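Local coordinates for protein RavO (Legionella pneumophila subsp. pneumophila, PDB 6DM4) that binds phosphotyrosine peptides through the SH2 domain described here, one module of a longer Legionella protein, and is seen holding a phosphopeptide of human Shc1, at residues A[3-8]-A[73-78]; A[15-20]-A[37-42]; A[41-46]-A[56-61]. All coordinates share one frame; numbering follows the deposited sequence.

In the fold
From the N terminus, helix 4-13 comes first, and contact 1 closes the longest loop by setting its first turn against the end of strand 67-76. Contacts 2 and 3 both nest inside that loop. Contact 2 brings residues 15-20, after the helix, to the start of strand 40-43, with helix 25-34 in the excursion between. Contact 3 takes over on the same strand, sharing Leu41 and Arg42, and pairs it with strand 55-64. That strand in turn hydrogen-bonds to strand 67-76, where Ile75 O meets Val56 N, so contacts 1 and 3 adjoin. Contacts 1 and 2 thus tie the N-terminal part to strands 67-76 and 40-43, and contact 3 joins 40-43 to 55-64, the strand between them in the antiparallel sheet.

Contact 1: A[3-8]-A[73-78]; sequences EKIYKV and YGINKN
Ile5 holds CG1 anti to its backbone N (chi1 179°) and CD1 extended beyond it, which lays CG1 and CD1 against the carbonyl of Asn76. Ile75 answers from the strand: with its chi1 at -49°, CG2 swings anti to the backbone N and faces the helix. The two isoleucines meet obliquely, Ile5 CG1 lying 4.0 Å from Ile75 CG2. At the far end of the Ile5 chain, CD1 rests 3.6 Å from Asn76 O, while the other branch, CG2, touches Lys77 O at 3.5 Å. Ile5 CG2 also sits over the centre of the Tyr6 ring, on one face.

One turn further along the helix comes Val8, whose side chain runs counter to that of Ile75 and brings CG1 3.8 Å from Ile75 CD1. Here the first turn of helix 4-13, at the N terminus of this SH2 chain, lies against the end of a central strand of the sheet, the two short segments running roughly antiparallel, their directions 147° apart. Glu3 occupies the N-cap position of that helix.

Toward the edge of the contact, Lys4 CB approaches Asn78 O at 3.8 Å before its chain turns away. The turn after the strand is held from its own side: Asn76 OD1 accepts from Glu80 N, and more weakly from Asn78 N. Lys77 directs NZ to Asn53 and to Tyr6 OH of the second subunit.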
# COMPACT_ATOMS: atom_id res chain seq x y z
N GLU A 3 -0.50 -14.02 -4.80
CA GLU A 3 -0.51 -12.88 -3.89
C GLU A 3 0.58 -11.87 -4.21
O GLU A 3 0.81 -10.94 -3.43
CB GLU A 3 -0.36 -13.37 -2.44
CG GLU A 3 1.04 -13.82 -2.07
CD GLU A 3 1.11 -14.38 -0.66
OE1 GLU A 3 0.06 -14.82 -0.14
OE2 GLU A 3 2.21 -14.38 -0.07
N LYS A 4 1.26 -12.03 -5.35
CA LYS A 4 2.36 -11.13 -5.68
C LYS A 4 1.88 -9.70 -5.91
O LYS A 4 2.66 -8.76 -5.78
CB LYS A 4 3.13 -11.66 -6.88
CG LYS A 4 3.69 -13.05 -6.66
CD LYS A 4 4.58 -13.02 -5.43
CE LYS A 4 4.78 -14.40 -4.84
NZ LYS A 4 3.77 -15.38 -5.29
N ILE A 5 0.59 -9.52 -6.24
CA ILE A 5 0.07 -8.16 -6.40
C ILE A 5 0.16 -7.39 -5.09
O ILE A 5 0.49 -6.19 -5.08
CB ILE A 5 -1.37 -8.19 -6.95
CG1 ILE A 5 -1.91 -6.76 -7.08
CG2 ILE A 5 -2.27 -9.04 -6.05
CD1 ILE A 5 -3.25 -6.69 -7.75
N TYR A 6 -0.12 -8.05 -3.97
CA TYR A 6 -0.06 -7.35 -2.69
C TYR A 6 1.37 -6.98 -2.32
O TYR A 6 1.59 -5.96 -1.67
CB TYR A 6 -0.71 -8.20 -1.60
CG TYR A 6 -2.13 -8.58 -1.92
CD1 TYR A 6 -3.13 -7.62 -1.97
CD2 TYR A 6 -2.48 -9.90 -2.18
CE1 TYR A 6 -4.44 -7.96 -2.27
CE2 TYR A 6 -3.78 -10.25 -2.48
CZ TYR A 6 -4.75 -9.28 -2.52
OH TYR A 6 -6.05 -9.63 -2.82
N LYS A 7 2.35 -7.79 -2.73
CA LYS A 7 3.74 -7.42 -2.46
C LYS A 7 4.17 -6.23 -3.30
O LYS A 7 4.93 -5.37 -2.84
CB LYS A 7 4.66 -8.62 -2.69
CG LYS A 7 4.34 -9.82 -1.82
CD LYS A 7 4.10 -9.43 -0.37
CE LYS A 7 5.38 -8.94 0.31
NZ LYS A 7 5.06 -8.29 1.61
N VAL A 8 3.69 -6.15 -4.55
CA VAL A 8 4.00 -4.99 -5.38
C VAL A 8 3.30 -3.74 -4.84
O VAL A 8 3.89 -2.66 -4.80
CB VAL A 8 3.61 -5.26 -6.85
CG1 VAL A 8 3.92 -4.04 -7.72
CG2 VAL A 8 4.33 -6.49 -7.38
N TYR A 73 0.10 3.74 -14.59
CA TYR A 73 0.64 2.39 -14.48
C TYR A 73 -0.45 1.44 -13.99
O TYR A 73 -1.41 1.85 -13.33
CB TYR A 73 1.84 2.34 -13.52
CG TYR A 73 2.99 3.19 -13.99
CD1 TYR A 73 3.86 2.74 -14.97
CD2 TYR A 73 3.21 4.45 -13.45
CE1 TYR A 73 4.92 3.51 -15.40
CE2 TYR A 73 4.25 5.24 -13.88
CZ TYR A 73 5.10 4.77 -14.85
OH TYR A 73 6.14 5.57 -15.27
N GLY A 74 -0.27 0.16 -14.31
CA GLY A 74 -1.20 -0.86 -13.87
C GLY A 74 -0.46 -2.08 -13.36
O GLY A 74 0.61 -2.43 -13.86
N ILE A 75 -1.05 -2.72 -12.35
CA ILE A 75 -0.54 -3.97 -11.79
C ILE A 75 -1.63 -5.03 -11.95
O ILE A 75 -2.76 -4.83 -11.49
CB ILE A 75 -0.17 -3.82 -10.30
CG1 ILE A 75 0.72 -2.59 -10.08
CG2 ILE A 75 0.52 -5.08 -9.78
CD1 ILE A 75 0.77 -2.14 -8.62
N ASN A 76 -1.28 -6.15 -12.57
CA ASN A 76 -2.28 -7.19 -12.77
C ASN A 76 -2.31 -8.13 -11.56
O ASN A 76 -1.53 -7.99 -10.62
CB ASN A 76 -2.05 -7.94 -14.09
CG ASN A 76 -0.80 -8.83 -14.11
OD1 ASN A 76 -0.24 -9.20 -13.07
ND2 ASN A 76 -0.37 -9.19 -15.31
N LYS A 77 -3.22 -9.11 -11.60
CA LYS A 77 -3.45 -9.98 -10.45
C LYS A 77 -2.21 -10.77 -10.05
O LYS A 77 -2.04 -11.11 -8.88
CB LYS A 77 -4.61 -10.95 -10.73
CG LYS A 77 -5.92 -10.29 -11.11
CD LYS A 77 -6.61 -9.67 -9.90
CE LYS A 77 -7.15 -8.29 -10.22
NZ LYS A 77 -8.29 -7.92 -9.33
N ASN A 78 -1.34 -11.08 -11.01
CA ASN A 78 -0.13 -11.83 -10.72
C ASN A 78 1.09 -10.92 -10.52
O ASN A 78 2.22 -11.40 -10.59
CB ASN A 78 0.14 -12.86 -11.82
CG ASN A 78 -1.02 -13.84 -11.98
OD1 ASN A 78 -1.36 -14.57 -11.04
ND2 ASN A 78 -1.61 -13.89 -13.17

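Contact 2: A[15-20]-A[37-42]; sequences DRHYKE and AEFILR. With SO4 (sulfate ion), chain H.
His17 and Phe39 stack ring on ring, in an offset arrangement with centroids 4.2 Å apart and planes only 4° from parallel. Phe39 CZ lies under the imidazole, displaced toward its rim, and the Arg16 guanidinium approaches the opposite face, so the imidazole is sandwiched. Apolar contacts add to this: Tyr18 CD1 leans on Leu41 CB at 3.8 Å, and the Lys19 chain, bent at chi2 (-63°), crosses Ile40 at about a right angle with CG on CG2.

Among the hydrogen bonds, two between backbones link the residues flanking Tyr18 to Leu41: Leu41 N to His17 O, 2.9 Å, and Lys19 N to Leu41 O, 2.8 Å, a single bridge. Asp15 OD2 takes both His17 N, in an Asx turn, and His17 ND1, the latter on its syn lone pair and in the ring plane at 2.8 Å. The ND1 bond, with the stack on Phe39, fixes how the imidazole is turned, while the backbone bond holds Asp15 OD2 in place.

Polar contacts surround a sulfate, probably from the crystallisation liquor. Arg16 gives NH1 to sulfate O1 at 3.0 Å and NH2 to O4, Glu38 N reaches O2 and O3, and His17 NE2 bonds weakly to O3.

Loop 15-20 thus lies along strand 40-43, outermost in the chain's SH2 sheet, with Tyr31 of helix 25-34 against Lys19 and Ile40, and Met102 and Thr106 of helix 101-119 against Leu41 and Phe39.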
# COMPACT_ATOMS: atom_id res chain seq x y z
N ASP A 15 6.24 3.73 0.03
CA ASP A 15 7.29 4.63 -0.41
C ASP A 15 6.87 6.08 -0.18
O ASP A 15 5.69 6.43 -0.30
CB ASP A 15 7.60 4.40 -1.89
CG ASP A 15 8.80 5.20 -2.36
OD1 ASP A 15 9.93 4.66 -2.30
OD2 ASP A 15 8.62 6.36 -2.77
N ARG A 16 7.85 6.92 0.16
CA ARG A 16 7.55 8.31 0.47
C ARG A 16 6.98 9.08 -0.71
O ARG A 16 6.30 10.09 -0.51
CB ARG A 16 8.80 9.02 1.00
CG ARG A 16 9.95 9.09 0.02
CD ARG A 16 11.14 9.81 0.63
NE ARG A 16 12.21 10.03 -0.34
CZ ARG A 16 12.27 11.07 -1.16
NH1 ARG A 16 11.31 11.99 -1.15
NH2 ARG A 16 13.28 11.19 -2.01
N HIS A 17 7.24 8.62 -1.94
CA HIS A 17 6.68 9.29 -3.11
C HIS A 17 5.18 9.08 -3.24
O HIS A 17 4.53 9.87 -3.95
CB HIS A 17 7.37 8.81 -4.39
CG HIS A 17 8.79 9.25 -4.52
ND1 HIS A 17 9.84 8.50 -4.04
CD2 HIS A 17 9.34 10.35 -5.08
CE1 HIS A 17 10.98 9.12 -4.29
NE2 HIS A 17 10.70 10.25 -4.93
N TYR A 18 4.61 8.07 -2.60
CA TYR A 18 3.18 7.82 -2.71
C TYR A 18 2.40 8.77 -1.82
O TYR A 18 2.63 8.84 -0.61
CB TYR A 18 2.84 6.37 -2.36
CG TYR A 18 1.40 6.06 -2.67
CD1 TYR A 18 0.98 5.86 -3.98
CD2 TYR A 18 0.44 6.01 -1.66
CE1 TYR A 18 -0.34 5.59 -4.28
CE2 TYR A 18 -0.88 5.75 -1.95
CZ TYR A 18 -1.27 5.54 -3.26
OH TYR A 18 -2.58 5.28 -3.57
N LYS A 19 1.44 9.48 -2.42
CA LYS A 19 0.64 10.50 -1.74
C LYS A 19 -0.81 10.02 -1.66
O LYS A 19 -1.58 10.21 -2.60
CB LYS A 19 0.74 11.83 -2.48
CG LYS A 19 2.16 12.30 -2.72
CD LYS A 19 2.87 12.56 -1.41
CE LYS A 19 4.32 12.94 -1.63
NZ LYS A 19 4.99 13.33 -0.36
N GLU A 20 -1.18 9.42 -0.52
CA GLU A 20 -2.52 8.85 -0.39
C GLU A 20 -3.62 9.90 -0.33
O GLU A 20 -4.78 9.58 -0.60
CB GLU A 20 -2.60 7.95 0.84
CG GLU A 20 -2.43 8.67 2.17
CD GLU A 20 -1.00 8.67 2.65
OE1 GLU A 20 -0.08 8.63 1.80
OE2 GLU A 20 -0.79 8.69 3.88
N ALA A 37 9.44 18.28 -5.05
CA ALA A 37 9.64 16.86 -5.29
C ALA A 37 9.79 16.57 -6.77
O ALA A 37 9.20 17.25 -7.62
CB ALA A 37 8.46 16.06 -4.72
N GLU A 38 10.56 15.53 -7.10
CA GLU A 38 10.76 15.20 -8.51
C GLU A 38 9.53 14.55 -9.11
O GLU A 38 9.21 14.77 -10.28
CB GLU A 38 11.99 14.31 -8.68
CG GLU A 38 13.32 15.05 -8.60
CD GLU A 38 13.49 16.12 -9.66
OE1 GLU A 38 13.03 15.91 -10.81
OE2 GLU A 38 14.07 17.18 -9.35
N PHE A 39 8.83 13.72 -8.33
CA PHE A 39 7.57 13.15 -8.80
C PHE A 39 6.78 12.67 -7.60
O PHE A 39 7.32 12.53 -6.49
CB PHE A 39 7.79 12.00 -9.79
CG PHE A 39 8.38 10.76 -9.18
CD1 PHE A 39 9.76 10.61 -9.07
CD2 PHE A 39 7.57 9.72 -8.74
CE1 PHE A 39 10.31 9.46 -8.51
CE2 PHE A 39 8.11 8.57 -8.18
CZ PHE A 39 9.48 8.44 -8.07
N ILE A 40 5.49 12.42 -7.82
CA ILE A 40 4.67 11.71 -6.85
C ILE A 40 4.02 10.51 -7.52
O ILE A 40 3.88 10.44 -8.74
CB ILE A 40 3.59 12.61 -6.22
CG1 ILE A 40 2.61 13.12 -7.29
CG2 ILE A 40 4.25 13.72 -5.46
CD1 ILE A 40 1.43 13.90 -6.72
N LEU A 41 3.62 9.56 -6.68
CA LEU A 41 2.72 8.49 -7.06
C LEU A 41 1.40 8.68 -6.33
O LEU A 41 1.35 9.26 -5.24
CB LEU A 41 3.32 7.12 -6.72
CG LEU A 41 4.63 6.80 -7.45
CD1 LEU A 41 5.25 5.54 -6.90
CD2 LEU A 41 4.37 6.66 -8.93
N ARG A 42 0.32 8.22 -6.95
CA ARG A 42 -1.00 8.49 -6.40
C ARG A 42 -1.97 7.45 -6.90
O ARG A 42 -1.71 6.74 -7.88
CB ARG A 42 -1.49 9.89 -6.78
CG ARG A 42 -1.45 10.17 -8.27
CD ARG A 42 -1.89 11.59 -8.59
NE ARG A 42 -1.80 11.88 -10.01
CZ ARG A 42 -2.69 11.48 -10.91
NH1 ARG A 42 -3.74 10.77 -10.53
NH2 ARG A 42 -2.54 11.81 -12.19
S SO4 H . 12.19 13.60 -4.63
O1 SO4 H . 11.76 14.00 -3.29
O2 SO4 H . 12.70 14.76 -5.35
O3 SO4 H . 11.06 13.03 -5.35
O4 SO4 H . 13.26 12.60 -4.52

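Contact 3: A[41-46]-A[56-61]; sequences LRWSSA and VFIAAS
The phosphotyrosine pocket of the SH2 domain is built on this pair of antiparallel strands, 40-43 and 55-64, whose side chains Arg42 and Ala59 share one face of the sheet. Arg42 runs extended from CG to NE, and its guanidinium lies over the methyl of Ala59, with CZ 3.5 Å from Ala59 CB and the methyl beneath the centre of the group. At the edge, Arg42 NE bonds Ser61 OG at 2.9 Å, nearly straight (165°) and only 5° out of the guanidinium plane. Ser70 takes part in this network as well: it bonds both Arg42 NH2 and Ser61 OG. With NE held by Ser61 and one face resting on Ala59, the group is fixed in rotation while NH2 also bonds a modified side chain of the bound peptide, consistent with the phosphate-binding arginine characteristic of SH2 domains.

Between the backbones, Arg42 and Ala59 form the hydrogen-bonded pair, with Arg42 N to Ala59 O at 2.8 Å and Ala59 N to Arg42 O at 3.0 Å. Past Trp43 the strands part, leaving a weak bond from Ser44 N to Phe57 O. Ser44 CB still packs 3.5 Å from Phe57 CB. Its OG, anti to the backbone N (chi1 165°), caps Ala46 N in the turn leading to helix 46-49 and also bonds the modified side chain of the peptide; Ser45 OG bonds that side chain too. Ala46 CB makes a CH-pi contact over one face of Phe57, 3.7 Å from the ring centroid.

On the face opposite Arg42 and Ala59, Leu41 CD2 touches Ala60 CB at 3.7 Å. The Trp43 indole crosses Val56 at about a right angle, CZ3 meeting CG1 at 4.0 Å.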
# COMPACT_ATOMS: atom_id res chain seq x y z
N LEU A 41 3.62 9.56 -6.68
CA LEU A 41 2.72 8.49 -7.06
C LEU A 41 1.40 8.68 -6.33
O LEU A 41 1.35 9.26 -5.24
CB LEU A 41 3.32 7.12 -6.72
CG LEU A 41 4.63 6.80 -7.45
CD1 LEU A 41 5.25 5.54 -6.90
CD2 LEU A 41 4.37 6.66 -8.93
N ARG A 42 0.32 8.22 -6.95
CA ARG A 42 -1.00 8.49 -6.40
C ARG A 42 -1.97 7.45 -6.90
O ARG A 42 -1.71 6.74 -7.88
CB ARG A 42 -1.49 9.89 -6.78
CG ARG A 42 -1.45 10.17 -8.27
CD ARG A 42 -1.89 11.59 -8.59
NE ARG A 42 -1.80 11.88 -10.01
CZ ARG A 42 -2.69 11.48 -10.91
NH1 ARG A 42 -3.74 10.77 -10.53
NH2 ARG A 42 -2.54 11.81 -12.19
N TRP A 43 -3.11 7.37 -6.22
CA TRP A 43 -4.18 6.47 -6.64
C TRP A 43 -4.82 7.00 -7.92
O TRP A 43 -5.34 8.11 -7.95
CB TRP A 43 -5.19 6.34 -5.50
CG TRP A 43 -6.24 5.28 -5.66
CD1 TRP A 43 -7.54 5.48 -6.03
CD2 TRP A 43 -6.11 3.87 -5.40
NE1 TRP A 43 -8.22 4.29 -6.03
CE2 TRP A 43 -7.36 3.28 -5.66
CE3 TRP A 43 -5.05 3.05 -5.00
CZ2 TRP A 43 -7.59 1.91 -5.52
CZ3 TRP A 43 -5.27 1.69 -4.87
CH2 TRP A 43 -6.53 1.14 -5.13
N SER A 44 -4.77 6.20 -8.98
CA SER A 44 -5.19 6.64 -10.31
C SER A 44 -6.71 6.72 -10.42
O SER A 44 -7.44 5.94 -9.80
CB SER A 44 -4.65 5.68 -11.38
OG SER A 44 -5.31 5.86 -12.62
N SER A 45 -7.17 7.65 -11.26
CA SER A 45 -8.59 7.79 -11.54
C SER A 45 -9.19 6.55 -12.19
O SER A 45 -10.40 6.34 -12.10
CB SER A 45 -8.83 9.00 -12.44
OG SER A 45 -8.48 8.71 -13.78
N ALA A 46 -8.37 5.74 -12.86
CA ALA A 46 -8.89 4.57 -13.57
C ALA A 46 -9.43 3.50 -12.64
O ALA A 46 -10.12 2.59 -13.11
CB ALA A 46 -7.80 3.97 -14.46
N VAL A 56 -4.82 -2.97 -10.85
CA VAL A 56 -4.85 -1.85 -9.91
C VAL A 56 -4.02 -0.73 -10.53
O VAL A 56 -2.88 -0.96 -10.95
CB VAL A 56 -4.29 -2.26 -8.54
CG1 VAL A 56 -4.15 -1.04 -7.63
CG2 VAL A 56 -5.19 -3.31 -7.89
N PHE A 57 -4.59 0.46 -10.60
CA PHE A 57 -4.00 1.55 -11.36
C PHE A 57 -3.32 2.54 -10.43
O PHE A 57 -3.90 2.96 -9.42
CB PHE A 57 -5.06 2.27 -12.20
CG PHE A 57 -5.68 1.40 -13.27
CD1 PHE A 57 -5.07 1.27 -14.51
CD2 PHE A 57 -6.87 0.73 -13.04
CE1 PHE A 57 -5.64 0.48 -15.50
CE2 PHE A 57 -7.44 -0.06 -14.02
CZ PHE A 57 -6.83 -0.18 -15.25
N ILE A 58 -2.08 2.90 -10.77
CA ILE A 58 -1.29 3.88 -10.03
C ILE A 58 -0.78 4.91 -11.02
O ILE A 58 -0.24 4.54 -12.07
CB ILE A 58 -0.11 3.23 -9.29
CG1 ILE A 58 -0.59 2.07 -8.42
CG2 ILE A 58 0.63 4.28 -8.46
CD1 ILE A 58 -1.52 2.48 -7.32
N ALA A 59 -0.95 6.19 -10.70
CA ALA A 59 -0.46 7.25 -11.57
C ALA A 59 0.77 7.91 -10.95
O ALA A 59 0.88 8.02 -9.73
CB ALA A 59 -1.54 8.31 -11.83
N ALA A 60 1.69 8.31 -11.82
CA ALA A 60 2.76 9.21 -11.44
C ALA A 60 2.45 10.61 -11.96
O ALA A 60 1.79 10.77 -12.98
CB ALA A 60 4.10 8.73 -12.01
N SER A 61 2.93 11.62 -11.24
CA SER A 61 2.80 13.00 -11.68
C SER A 61 4.11 13.73 -11.42
O SER A 61 4.80 13.45 -10.43
CB SER A 61 1.65 13.73 -10.96
OG SER A 61 0.40 13.20 -11.36